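Local coordinates for protein probable FAD-dependent oxidoreductase PA4991 (Pseudomonas aeruginosa PAO1, PDB 5EZ7) that binds one FAD per subunit and probably works as an FAD-dependent oxidoreductase of the DAO family whose physiological substrate is unknown, at residues I153-V157 with P158-R162; E166-G169 with D170-A174; D133-P136 with A137-D140. All blocks are in the same frame, centred on the assembly; numbering follows the deposited sequence.

In the fold
Interactions 1 and 2 sit at the two ends of helix 157-168, their centres about 18 Å apart: the first joins its N-terminus to strand 153-155, the second its C-terminus to strand 172-174, an outer strand of the sheet that carries the parallel strands 10-13 and 33-37. Interaction 3 lies about 41 Å from interaction 2, between centres, on the other side of the chain's centre, in the loop joining strands 127-129 and 146-149. Buried aliphatic groups, an N-cap aspartate and a salt bridge mark the partly buried interaction 1; a helix-end carbonyl that accepts two hydrogen bonds marks interaction 2, buried except at its turn. Residues 133-140, away from the annotated FAD-binding residues, rely on prolines and a surface arginine.

Interaction 1. Residues I153-V157 with P158-R162; sequences IVFDV and PDLIR
Asp156, at the N-cap position of helix 157-168, directs its carboxylate between Pro158 and Asp159 where strand 153-155 passes into the helix of this FAD-binding fold. Its CG stands anti to the backbone N (chi1 177°), which brings OD1 to 3.2 Å from Pro158 CD and OD2 to 3.4 Å from Asp159 CB. The aspartate crosses both side chains at about a right angle. Proline suits the first turn, where its missing N-H costs no helical bond, and a carboxylate here would be favoured by the helix dipole.

Asp159 turns its own carboxylate only 23° from the plane of that of Asp156. Arg162 grips it side-on: NE bonds OD1 at 2.7 Å and NH2 bonds OD2, both meeting the carboxylate from above its plane. The two acids are like charges, so this salt bridge probably eases their proximity, and Arg162 is itself tied to Glu166 further along the helix.

The other side is apolar. Leu160 CD2 approaches the Phe155 ring obliquely, 4.3 Å from Phe155 CD2, and Trp79 meets that ring edge-to-face. Val157, close to the FAD-binding residues Gly51 and Leu347, places CG1 against Ile161 CD1, two buried, branched residues in contact. In the backbone, the helix begins with Leu160 N bonding Asp156 O and with a nearly straight bond, 167° at the hydrogen, from Ile161 N to Val157 O at 2.9 Å.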
loop_
_atom_site.group_PDB
_atom_site.type_symbol
_atom_site.label_atom_id
_atom_site.label_comp_id
_atom_site.label_asym_id
_atom_site.label_seq_id
_atom_site.Cartn_x
_atom_site.Cartn_y
_atom_site.Cartn_z
ATOM N N ILE A 153 11.694 3.227 -6.667
ATOM C CA ILE A 153 10.972 2.725 -7.835
ATOM C C ILE A 153 9.555 3.170 -7.664
ATOM O O ILE A 153 9.097 3.294 -6.508
ATOM C CB ILE A 153 10.815 1.183 -7.834
ATOM C CG1 ILE A 153 12.075 0.443 -7.448
ATOM C CG2 ILE A 153 10.372 0.671 -9.195
ATOM C CD1 ILE A 153 11.772 -0.977 -6.982
ATOM N N VAL A 154 8.826 3.314 -8.773
ATOM C CA VAL A 154 7.376 3.568 -8.703
ATOM C C VAL A 154 6.561 2.533 -9.452
ATOM O O VAL A 154 6.694 2.402 -10.660
ATOM C CB VAL A 154 7.004 4.943 -9.253
ATOM C CG1 VAL A 154 5.519 5.216 -9.031
ATOM C CG2 VAL A 154 7.886 6.004 -8.608
ATOM N N PHE A 155 5.682 1.862 -8.708
ATOM C CA PHE A 155 4.923 0.707 -9.169
ATOM C C PHE A 155 3.566 1.182 -9.620
ATOM O O PHE A 155 3.039 2.089 -9.040
ATOM C CB PHE A 155 4.730 -0.338 -8.034
ATOM C CG PHE A 155 5.752 -1.440 -8.025
ATOM C CD1 PHE A 155 7.037 -1.206 -7.588
ATOM C CD2 PHE A 155 5.436 -2.722 -8.460
ATOM C CE1 PHE A 155 8.012 -2.219 -7.591
ATOM C CE2 PHE A 155 6.408 -3.732 -8.475
ATOM C CZ PHE A 155 7.703 -3.470 -8.054
ATOM N N ASP A 156 3.021 0.555 -10.651
ATOM C CA ASP A 156 1.586 0.642 -10.978
ATOM C C ASP A 156 0.873 -0.283 -9.984
ATOM O O ASP A 156 0.885 -1.515 -10.149
ATOM C CB ASP A 156 1.320 0.176 -12.435
ATOM C CG ASP A 156 -0.180 0.167 -12.811
ATOM O OD1 ASP A 156 -0.987 0.688 -12.013
ATOM O OD2 ASP A 156 -0.556 -0.342 -13.906
ATOM N N VAL A 157 0.276 0.304 -8.960
ATOM C CA VAL A 157 -0.275 -0.465 -7.839
ATOM C C VAL A 157 -1.451 -1.361 -8.234
ATOM O O VAL A 157 -1.468 -2.526 -7.879
ATOM C CB VAL A 157 -0.616 0.397 -6.602
ATOM C CG1 VAL A 157 -1.200 -0.463 -5.496
ATOM C CG2 VAL A 157 0.648 1.076 -6.070
ATOM N N PRO A 158 -2.421 -0.836 -8.980
ATOM C CA PRO A 158 -3.457 -1.768 -9.432
ATOM C C PRO A 158 -2.912 -3.050 -10.130
ATOM O O PRO A 158 -3.427 -4.147 -9.899
ATOM C CB PRO A 158 -4.273 -0.952 -10.418
ATOM C CG PRO A 158 -3.885 0.484 -10.214
ATOM C CD PRO A 158 -2.732 0.579 -9.274
ATOM N N ASP A 159 -1.905 -2.899 -10.976
ATOM C CA ASP A 159 -1.275 -4.035 -11.616
ATOM C C ASP A 159 -0.458 -4.929 -10.633
ATOM O O ASP A 159 -0.346 -6.133 -10.831
ATOM C CB ASP A 159 -0.395 -3.543 -12.734
ATOM C CG ASP A 159 0.004 -4.633 -13.660
ATOM O OD1 ASP A 159 -0.923 -5.287 -14.216
ATOM O OD2 ASP A 159 1.241 -4.864 -13.792
ATOM N N LEU A 160 0.089 -4.320 -9.576
ATOM C CA LEU A 160 0.758 -5.064 -8.500
ATOM C C LEU A 160 -0.203 -5.975 -7.746
ATOM O O LEU A 160 0.090 -7.164 -7.453
ATOM C CB LEU A 160 1.410 -4.102 -7.529
ATOM C CG LEU A 160 1.962 -4.705 -6.236
ATOM C CD1 LEU A 160 3.044 -5.772 -6.477
ATOM C CD2 LEU A 160 2.474 -3.563 -5.392
ATOM N N ILE A 161 -1.351 -5.385 -7.441
ATOM C CA ILE A 161 -2.439 -6.055 -6.737
ATOM C C ILE A 161 -3.044 -7.167 -7.507
ATOM O O ILE A 161 -3.346 -8.190 -6.906
ATOM C CB ILE A 161 -3.516 -5.019 -6.354
ATOM C CG1 ILE A 161 -3.023 -4.323 -5.109
ATOM C CG2 ILE A 161 -4.873 -5.630 -6.057
ATOM C CD1 ILE A 161 -3.384 -2.902 -5.162
ATOM N N ARG A 162 -3.225 -6.944 -8.811
ATOM C CA ARG A 162 -3.689 -7.986 -9.749
ATOM C C ARG A 162 -2.770 -9.233 -9.677
ATOM O O ARG A 162 -3.233 -10.334 -9.526
ATOM C CB ARG A 162 -3.796 -7.448 -11.203
ATOM C CG ARG A 162 -3.767 -8.567 -12.269
ATOM C CD ARG A 162 -3.187 -8.193 -13.621
ATOM N NE ARG A 162 -1.793 -7.745 -13.582
ATOM C CZ ARG A 162 -0.701 -8.518 -13.645
ATOM N NH1 ARG A 162 -0.785 -9.868 -13.737
ATOM N NH2 ARG A 162 0.501 -7.919 -13.599
#

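Interaction 2. Residues E166-G169 with D170-A174; sequences ELAG and DSLLA
Ala168 and Ser171 close the C-terminal end of helix 157-168 and turn the chain into strand 172-174, an outer strand of the mainly parallel, Rossmann-like sheet, next to strand 33-37. The tight part gathers round Ala168 O, which takes two bonds from one residue: Ser171 OG at 2.7 Å and Ser171 N at 3.2 Å. Both donors come from the same face of the carbonyl, the amide lying 38° above its plane. The hydroxyl gets there because OG sits between the backbone N and the carbonyl carbon (chi1 64°), folded back over its own main chain. Serine is apt here, short enough to reach back to the helix; its OG also bonds Asn23 of helix 17-28.

Beside this, the small methyl of Ala168 lets the buried Leu172 come close, and the leucine in turn leans on Leu35 of strand 33-37.

The solvent side is looser. Gly169, with positive phi (58°), leaves the helix in a conformation that glycine adopts readily, and Asp170 is exposed, with a long, weak ion pair from OD1 to Arg27. Against that open turn, the inner packing is compact: Ala168 CB lies 3.6 Å from Leu172 CD2.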
loop_
_atom_site.group_PDB
_atom_site.type_symbol
_atom_site.label_atom_id
_atom_site.label_comp_id
_atom_site.label_asym_id
_atom_site.label_seq_id
_atom_site.Cartn_x
_atom_site.Cartn_y
_atom_site.Cartn_z
ATOM N N GLU A 166 -3.375 -13.027 -8.325
ATOM C CA GLU A 166 -3.052 -14.256 -9.061
ATOM C C GLU A 166 -2.262 -15.240 -8.194
ATOM O O GLU A 166 -2.586 -16.434 -8.117
ATOM C CB GLU A 166 -2.257 -13.945 -10.343
ATOM C CG GLU A 166 -3.140 -13.564 -11.538
ATOM C CD GLU A 166 -2.433 -12.820 -12.678
ATOM O OE1 GLU A 166 -1.184 -12.612 -12.633
ATOM O OE2 GLU A 166 -3.155 -12.417 -13.635
ATOM N N LEU A 167 -1.224 -14.731 -7.530
ATOM C CA LEU A 167 -0.390 -15.563 -6.613
ATOM C C LEU A 167 -1.146 -16.145 -5.425
ATOM O O LEU A 167 -0.688 -17.102 -4.826
ATOM C CB LEU A 167 0.814 -14.760 -6.098
ATOM C CG LEU A 167 1.847 -14.434 -7.176
ATOM C CD1 LEU A 167 2.898 -13.497 -6.624
ATOM C CD2 LEU A 167 2.493 -15.684 -7.728
ATOM N N ALA A 168 -2.292 -15.536 -5.086
ATOM C CA ALA A 168 -3.181 -16.030 -4.047
ATOM C C ALA A 168 -3.850 -17.290 -4.451
ATOM O O ALA A 168 -4.267 -18.038 -3.582
ATOM C CB ALA A 168 -4.253 -15.013 -3.715
ATOM N N GLY A 169 -4.031 -17.491 -5.753
ATOM C CA GLY A 169 -4.762 -18.669 -6.260
ATOM C C GLY A 169 -6.188 -18.744 -5.697
ATOM O O GLY A 169 -6.938 -17.756 -5.726
ATOM N N ASP A 170 -6.518 -19.894 -5.110
ATOM C CA ASP A 170 -7.858 -20.166 -4.557
ATOM C C ASP A 170 -8.049 -19.721 -3.106
ATOM O O ASP A 170 -9.127 -19.932 -2.532
ATOM C CB ASP A 170 -8.172 -21.663 -4.658
ATOM C CG ASP A 170 -7.079 -22.523 -4.049
ATOM O OD1 ASP A 170 -5.901 -22.235 -4.393
ATOM O OD2 ASP A 170 -7.367 -23.467 -3.266
ATOM N N SER A 171 -7.038 -19.090 -2.513
ATOM C CA SER A 171 -7.133 -18.662 -1.115
ATOM C C SER A 171 -8.119 -17.507 -0.883
ATOM O O SER A 171 -8.522 -17.268 0.252
ATOM C CB SER A 171 -5.738 -18.301 -0.545
ATOM O OG SER A 171 -5.127 -17.192 -1.184
ATOM N N LEU A 172 -8.510 -16.799 -1.943
ATOM C CA LEU A 172 -9.247 -15.555 -1.782
ATOM C C LEU A 172 -10.724 -15.715 -1.468
ATOM O O LEU A 172 -11.463 -16.345 -2.230
ATOM C CB LEU A 172 -9.122 -14.718 -3.032
ATOM C CG LEU A 172 -7.734 -14.259 -3.404
ATOM C CD1 LEU A 172 -7.854 -13.482 -4.717
ATOM C CD2 LEU A 172 -7.116 -13.428 -2.300
ATOM N N LEU A 173 -11.166 -15.065 -0.394
ATOM C CA LEU A 173 -12.535 -15.152 0.038
ATOM C C LEU A 173 -13.145 -13.778 0.340
ATOM O O LEU A 173 -12.695 -13.058 1.241
ATOM C CB LEU A 173 -12.618 -16.034 1.278
ATOM C CG LEU A 173 -13.998 -16.123 1.936
ATOM C CD1 LEU A 173 -15.071 -16.737 1.050
ATOM C CD2 LEU A 173 -13.838 -16.920 3.201
ATOM N N ALA A 174 -14.201 -13.449 -0.398
ATOM C CA ALA A 174 -15.117 -12.386 -0.011
ATOM C C ALA A 174 -15.912 -12.797 1.223
ATOM O O ALA A 174 -16.708 -13.710 1.153
ATOM C CB ALA A 174 -16.086 -12.038 -1.160
#

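Interaction 3. Residues D133-P136 with A137-D140; sequences DLPP and ALRD
The guanidinium of Arg139 lays one face over the Pro135-Pro136 backbone and the ring of Pro136. Pro136 CA lies 3.7 Å above the plane, offset toward the rim, and CG of the same proline is 3.7 Å from Arg139 NH1. The proline ring and the arginine run side by side, pointing the same way, an apolar surface against a flat, delocalised cation. An extended chain from CG to NE (chi3 -153°) carries the group that far back along the loop.

Leu134 O approaches the guanidinium obliquely and is shared by two of its nitrogens: NE at 2.9 Å and NH2 at 3.1 Å. Both bonds are weak, bent to 129° and 124° at the hydrogen. NH2 has a further weak bond to Glu132 O, so the arginine spreads its donors over carbonyls of the preceding chain.

The main chain itself makes a compact turn. Leu138 N bonds Pro135 O at 2.8 Å, and Arg139 N makes a longer bond, 3.3 Å, to Pro136 O; in each case the donor stands above the carbonyl plane. Prolines suit these positions, since each has a restricted phi and offers a carbonyl without needing a donor of its own.

On the buried side, the Leu138 and Pro135 side chains meet at a slant, with Leu138 CD1 4.1 Å from Pro135 CG. Leu138 also rests on Trp104 and Pro135 on Tyr102, which ties both to strand 102-105 of the eight-stranded sheet. Separately, Ala137 O accepts a bond from the loop residue Trp302.

The chemistry is therefore two-sided: leucine and proline carbons seat the loop inward, whereas outward an exposed arginine contributes contact over its face and several weak hydrogen bonds. Its hold on the turn is probably a sum of modest terms, without a carboxylate partner across the contact.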
loop_
_atom_site.group_PDB
_atom_site.type_symbol
_atom_site.label_atom_id
_atom_site.label_comp_id
_atom_site.label_asym_id
_atom_site.label_seq_id
_atom_site.Cartn_x
_atom_site.Cartn_y
_atom_site.Cartn_z
ATOM N N ASP A 133 18.408 12.689 -19.534
ATOM C CA ASP A 133 18.257 11.921 -18.279
ATOM C C ASP A 133 17.180 12.539 -17.337
ATOM O O ASP A 133 16.714 11.843 -16.398
ATOM C CB ASP A 133 19.566 11.833 -17.483
ATOM C CG ASP A 133 20.594 10.872 -18.093
ATOM O OD1 ASP A 133 21.243 11.254 -19.089
ATOM O OD2 ASP A 133 20.789 9.760 -17.529
ATOM N N LEU A 134 16.825 13.834 -17.542
ATOM C CA LEU A 134 15.771 14.485 -16.722
ATOM C C LEU A 134 14.437 13.899 -17.032
ATOM O O LEU A 134 14.193 13.551 -18.183
ATOM C CB LEU A 134 15.654 15.978 -16.981
ATOM C CG LEU A 134 16.823 16.814 -16.448
ATOM C CD1 LEU A 134 16.983 18.142 -17.183
ATOM C CD2 LEU A 134 16.673 17.011 -14.942
ATOM N N PRO A 135 13.549 13.810 -16.008
ATOM C CA PRO A 135 12.142 13.440 -16.298
ATOM C C PRO A 135 11.520 14.366 -17.373
ATOM O O PRO A 135 11.860 15.580 -17.411
ATOM C CB PRO A 135 11.430 13.606 -14.956
ATOM C CG PRO A 135 12.511 13.618 -13.918
ATOM C CD PRO A 135 13.784 14.044 -14.565
ATOM N N PRO A 136 10.657 13.803 -18.256
ATOM C CA PRO A 136 10.029 14.576 -19.340
ATOM C C PRO A 136 9.468 15.955 -18.933
ATOM O O PRO A 136 9.685 16.945 -19.635
ATOM C CB PRO A 136 8.904 13.639 -19.798
ATOM C CG PRO A 136 9.491 12.276 -19.619
ATOM C CD PRO A 136 10.266 12.371 -18.330
ATOM N N ALA A 137 8.795 16.003 -17.784
ATOM C CA ALA A 137 8.201 17.231 -17.256
ATOM C C ALA A 137 9.215 18.311 -16.810
ATOM O O ALA A 137 8.815 19.445 -16.548
ATOM C CB ALA A 137 7.250 16.890 -16.107
ATOM N N LEU A 138 10.496 17.953 -16.686
ATOM C CA LEU A 138 11.563 18.890 -16.338
ATOM C C LEU A 138 12.597 19.136 -17.464
ATOM O O LEU A 138 13.653 19.727 -17.216
ATOM C CB LEU A 138 12.279 18.348 -15.101
ATOM C CG LEU A 138 11.454 18.098 -13.856
ATOM C CD1 LEU A 138 12.359 17.537 -12.799
ATOM C CD2 LEU A 138 10.831 19.383 -13.351
ATOM N N ARG A 139 12.297 18.682 -18.684
ATOM C CA ARG A 139 13.205 18.881 -19.815
ATOM C C ARG A 139 13.209 20.285 -20.354
ATOM O O ARG A 139 14.164 20.665 -20.989
ATOM C CB ARG A 139 12.948 17.876 -20.942
ATOM C CG ARG A 139 13.770 16.604 -20.782
ATOM C CD ARG A 139 13.220 15.444 -21.594
ATOM N NE ARG A 139 13.577 14.159 -20.985
ATOM C CZ ARG A 139 13.028 12.984 -21.283
ATOM N NH1 ARG A 139 12.065 12.880 -22.191
ATOM N NH2 ARG A 139 13.442 11.891 -20.652
ATOM N N ASP A 140 12.165 21.050 -20.080
ATOM C CA ASP A 140 12.038 22.444 -20.514
ATOM C C ASP A 140 13.258 23.322 -20.189
ATOM O O ASP A 140 13.948 23.098 -19.190
ATOM C CB ASP A 140 10.783 23.074 -19.875
ATOM C CG ASP A 140 10.311 24.323 -20.615
ATOM O OD1 ASP A 140 9.605 24.151 -21.638
ATOM O OD2 ASP A 140 10.658 25.447 -20.181
#